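Local atomic coordinates of chitinase (Thermococcus chitonophagus, PDB entry 5XSW), a protein that probably hydrolyses chitin as an endochitinase and binds N-acetylglucosamine sugars in a glycan pocket. Residues N185-F199 and P284-V298. Numbering follows the deposited sequence.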
# COMPACT_ATOMS: atom_id res chain seq x y z
N ASN A 185 15.83 21.72 9.74
CA ASN A 185 15.35 22.49 10.89
C ASN A 185 15.27 21.59 12.10
O ASN A 185 15.45 20.37 11.99
CB ASN A 185 13.98 23.13 10.63
CG ASN A 185 12.90 22.09 10.32
OD1 ASN A 185 12.50 21.33 11.18
ND2 ASN A 185 12.33 22.15 9.09
N LYS A 186 15.00 22.19 13.25
CA LYS A 186 15.12 21.48 14.50
C LYS A 186 13.92 20.60 14.72
O LYS A 186 13.98 19.69 15.55
CB LYS A 186 15.26 22.50 15.66
CG LYS A 186 13.99 23.35 15.81
CD LYS A 186 14.14 24.37 16.99
CE LYS A 186 15.10 25.49 16.72
NZ LYS A 186 14.80 26.60 17.71
N TYR A 187 12.79 20.89 14.05
CA TYR A 187 11.62 20.04 14.28
C TYR A 187 11.85 18.69 13.60
O TYR A 187 11.53 17.63 14.13
CB TYR A 187 10.32 20.71 13.77
CG TYR A 187 10.19 22.07 14.41
CD1 TYR A 187 10.04 22.18 15.79
CD2 TYR A 187 10.30 23.24 13.65
CE1 TYR A 187 9.99 23.45 16.40
CE2 TYR A 187 10.26 24.49 14.26
CZ TYR A 187 10.08 24.58 15.63
OH TYR A 187 10.05 25.82 16.23
N PHE A 188 12.42 18.76 12.42
CA PHE A 188 12.90 17.56 11.72
C PHE A 188 13.92 16.80 12.59
O PHE A 188 13.86 15.56 12.72
CB PHE A 188 13.55 17.95 10.37
CG PHE A 188 14.17 16.75 9.64
CD1 PHE A 188 13.36 15.72 9.15
CD2 PHE A 188 15.53 16.66 9.45
CE1 PHE A 188 13.94 14.59 8.44
CE2 PHE A 188 16.12 15.54 8.79
CZ PHE A 188 15.28 14.53 8.28
N ALA A 189 14.85 17.55 13.18
CA ALA A 189 15.86 16.89 14.06
C ALA A 189 15.15 16.18 15.23
O ALA A 189 15.49 15.04 15.61
CB ALA A 189 16.90 17.93 14.60
N MET A 190 14.15 16.83 15.82
CA MET A 190 13.43 16.15 16.89
C MET A 190 12.68 14.90 16.41
O MET A 190 12.55 13.94 17.16
CB MET A 190 12.44 17.11 17.62
CG MET A 190 13.22 18.14 18.45
SD MET A 190 12.06 19.20 19.40
CE MET A 190 11.60 20.29 18.17
N GLY A 191 12.15 14.92 15.18
CA GLY A 191 11.53 13.71 14.65
C GLY A 191 12.54 12.57 14.46
O GLY A 191 12.20 11.42 14.74
N LEU A 192 13.74 12.89 13.97
CA LEU A 192 14.82 11.89 13.84
C LEU A 192 15.09 11.31 15.25
O LEU A 192 15.40 10.16 15.39
CB LEU A 192 16.12 12.51 13.30
CG LEU A 192 16.19 12.93 11.80
CD1 LEU A 192 17.47 13.71 11.47
CD2 LEU A 192 15.95 11.68 10.88
N ALA A 193 15.07 12.17 16.27
CA ALA A 193 15.50 11.73 17.61
C ALA A 193 14.46 10.76 18.13
O ALA A 193 14.78 9.80 18.83
CB ALA A 193 15.67 12.95 18.58
N LEU A 194 13.20 11.02 17.81
CA LEU A 194 12.16 10.14 18.31
C LEU A 194 12.23 8.82 17.54
O LEU A 194 12.00 7.76 18.13
CB LEU A 194 10.74 10.76 18.16
CG LEU A 194 9.56 9.83 18.55
CD1 LEU A 194 9.76 9.33 20.02
CD2 LEU A 194 8.19 10.53 18.41
N ALA A 195 12.51 8.86 16.23
CA ALA A 195 12.67 7.60 15.49
C ALA A 195 13.79 6.74 16.11
O ALA A 195 13.71 5.54 16.18
CB ALA A 195 13.02 7.89 13.97
N TYR A 196 14.88 7.41 16.49
CA TYR A 196 16.04 6.77 17.13
C TYR A 196 15.63 6.14 18.46
O TYR A 196 15.79 4.98 18.68
CB TYR A 196 17.10 7.85 17.36
CG TYR A 196 18.41 7.42 18.01
CD1 TYR A 196 18.91 6.13 17.87
CD2 TYR A 196 19.17 8.36 18.73
CE1 TYR A 196 20.15 5.77 18.44
CE2 TYR A 196 20.39 8.00 19.31
CZ TYR A 196 20.86 6.71 19.17
OH TYR A 196 22.08 6.38 19.73
N GLU A 197 15.06 6.93 19.36
CA GLU A 197 14.75 6.42 20.70
C GLU A 197 13.61 5.40 20.67
O GLU A 197 13.62 4.39 21.40
CB GLU A 197 14.43 7.62 21.67
CG GLU A 197 14.24 7.17 23.17
CD GLU A 197 15.52 6.53 23.78
OE1 GLU A 197 16.68 6.82 23.33
OE2 GLU A 197 15.35 5.76 24.75
N TRP A 198 12.62 5.65 19.84
CA TRP A 198 11.49 4.74 19.75
C TRP A 198 11.84 3.45 18.99
O TRP A 198 11.61 2.35 19.50
CB TRP A 198 10.29 5.46 19.05
CG TRP A 198 8.95 4.84 19.28
CD1 TRP A 198 8.66 3.64 19.91
CD2 TRP A 198 7.70 5.39 18.88
NE1 TRP A 198 7.29 3.45 19.94
CE2 TRP A 198 6.69 4.52 19.31
CE3 TRP A 198 7.34 6.57 18.22
CZ2 TRP A 198 5.33 4.77 19.07
CZ3 TRP A 198 6.02 6.83 18.01
CH2 TRP A 198 5.02 5.92 18.42
N PHE A 199 12.42 3.55 17.78
CA PHE A 199 12.56 2.33 16.92
C PHE A 199 14.01 1.92 16.75
O PHE A 199 14.31 0.96 16.04
CB PHE A 199 11.88 2.55 15.51
CG PHE A 199 10.40 2.85 15.64
CD1 PHE A 199 9.53 1.85 16.01
CD2 PHE A 199 9.90 4.15 15.40
CE1 PHE A 199 8.15 2.13 16.21
CE2 PHE A 199 8.55 4.41 15.55
CZ PHE A 199 7.68 3.40 16.00
N PRO A 284 9.39 25.81 8.16
CA PRO A 284 9.83 24.81 9.16
C PRO A 284 8.69 24.35 10.05
O PRO A 284 8.80 23.32 10.72
CB PRO A 284 10.90 25.57 10.00
CG PRO A 284 10.62 27.04 9.72
CD PRO A 284 10.07 27.11 8.31
N ASN A 285 7.60 25.10 10.06
CA ASN A 285 6.45 24.69 10.87
C ASN A 285 5.55 23.67 10.23
O ASN A 285 4.56 23.23 10.83
CB ASN A 285 5.58 25.91 11.22
CG ASN A 285 6.34 26.98 11.99
OD1 ASN A 285 7.25 26.70 12.78
ND2 ASN A 285 5.96 28.22 11.74
N ASP A 286 5.89 23.25 9.00
CA ASP A 286 5.07 22.22 8.38
C ASP A 286 5.18 20.94 9.26
O ASP A 286 6.29 20.52 9.56
CB ASP A 286 5.56 21.97 6.94
CG ASP A 286 4.66 21.06 6.16
OD1 ASP A 286 4.18 20.02 6.68
OD2 ASP A 286 4.36 21.44 5.01
N THR A 287 4.05 20.37 9.68
CA THR A 287 4.11 19.28 10.66
C THR A 287 4.74 18.03 10.05
O THR A 287 5.21 17.15 10.79
CB THR A 287 2.70 18.90 11.21
OG1 THR A 287 1.81 18.51 10.14
CG2 THR A 287 2.12 20.13 12.06
N ALA A 288 4.78 17.95 8.72
CA ALA A 288 5.42 16.77 8.07
C ALA A 288 6.94 16.75 8.34
O ALA A 288 7.59 15.74 8.14
CB ALA A 288 5.10 16.78 6.53
N TRP A 289 7.54 17.86 8.77
CA TRP A 289 8.96 17.81 9.15
C TRP A 289 9.13 16.85 10.36
O TRP A 289 10.16 16.23 10.54
CB TRP A 289 9.48 19.19 9.52
CG TRP A 289 9.78 20.06 8.27
CD1 TRP A 289 9.15 21.26 7.92
CD2 TRP A 289 10.73 19.79 7.27
NE1 TRP A 289 9.69 21.71 6.73
CE2 TRP A 289 10.69 20.85 6.34
CE3 TRP A 289 11.66 18.74 7.07
CZ2 TRP A 289 11.52 20.90 5.22
CZ3 TRP A 289 12.52 18.80 5.96
CH2 TRP A 289 12.44 19.87 5.04
N ILE A 290 8.11 16.75 11.18
CA ILE A 290 8.17 15.86 12.33
C ILE A 290 7.65 14.47 11.97
O ILE A 290 8.28 13.46 12.29
CB ILE A 290 7.33 16.44 13.49
CG1 ILE A 290 7.97 17.71 14.02
CG2 ILE A 290 7.11 15.39 14.58
CD1 ILE A 290 7.01 18.56 15.03
N THR A 291 6.49 14.40 11.32
CA THR A 291 5.91 13.09 11.07
C THR A 291 6.69 12.27 10.02
O THR A 291 6.73 11.05 10.14
CB THR A 291 4.42 13.15 10.61
OG1 THR A 291 4.27 14.04 9.48
CG2 THR A 291 3.54 13.65 11.77
N SER A 292 7.33 12.92 9.05
CA SER A 292 7.85 12.13 7.93
C SER A 292 9.08 11.24 8.33
O SER A 292 9.15 10.11 7.88
CB SER A 292 8.22 13.00 6.71
OG SER A 292 9.27 13.94 6.87
N PRO A 293 10.01 11.73 9.16
CA PRO A 293 11.06 10.76 9.56
C PRO A 293 10.53 9.61 10.43
O PRO A 293 11.03 8.49 10.33
CB PRO A 293 12.09 11.65 10.32
CG PRO A 293 11.25 12.87 10.79
CD PRO A 293 10.34 13.10 9.58
N ILE A 294 9.49 9.84 11.21
CA ILE A 294 8.88 8.72 11.95
C ILE A 294 8.19 7.72 11.01
O ILE A 294 8.34 6.49 11.15
CB ILE A 294 7.91 9.30 13.01
CG1 ILE A 294 8.76 10.03 14.07
CG2 ILE A 294 7.08 8.15 13.66
CD1 ILE A 294 7.95 11.18 14.76
N VAL A 295 7.48 8.24 10.00
CA VAL A 295 6.88 7.34 8.99
C VAL A 295 7.96 6.51 8.27
O VAL A 295 7.81 5.33 8.11
CB VAL A 295 6.04 8.15 7.94
CG1 VAL A 295 5.51 7.24 6.80
CG2 VAL A 295 4.89 8.84 8.69
N ALA A 296 9.02 7.16 7.81
CA ALA A 296 10.10 6.44 7.16
C ALA A 296 10.69 5.35 8.08
O ALA A 296 10.91 4.22 7.63
CB ALA A 296 11.22 7.41 6.69
N ALA A 297 10.90 5.70 9.35
CA ALA A 297 11.41 4.72 10.35
C ALA A 297 10.45 3.53 10.51
O ALA A 297 10.87 2.41 10.56
CB ALA A 297 11.62 5.42 11.69
N VAL A 298 9.14 3.77 10.58
CA VAL A 298 8.19 2.68 10.68
C VAL A 298 8.19 1.84 9.41
O VAL A 298 8.08 0.62 9.50
CB VAL A 298 6.76 3.21 10.99
CG1 VAL A 298 5.67 2.10 10.93
CG2 VAL A 298 6.78 3.90 12.43
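N185 stands its amide on edge, with ND2 over one face of the W289 indole, where two near-parallel helices, 186-199 and 288-298, pack at a close 7.4 Å between axes. The pair lies in the buried core of the mainly helical domain, which also carries the glycan pocket. N185 is the N-cap of its helix. Its CB and CG rest near P284 CB. Its CG sits between backbone N and carbonyl carbon (chi1 60°), which turns OD1 back to the helix start. There OD1 accepts a nearly straight bond from F188 N and a weak one from Y187 N. ND2 lies 3.4 Å from W289 CD2, with the amide and indole planes 88° apart. The indole edge also points at the face of F188, an offset edge-to-face pair with centroids 5.9 Å apart. With an alanine in place of the W289 indole, the F188 face is likely to lose its edge partner and the N185 amide the ring beneath ND2. The bare backbone of G191 lets I290 O and the P293 ring come in close. Further along, A195 CB meets A297 CB at 3.6 Å. W289 O has no hydrogen-bond partner, but F188 CA approaches it to 3.3 Å in a CA-H...O contact.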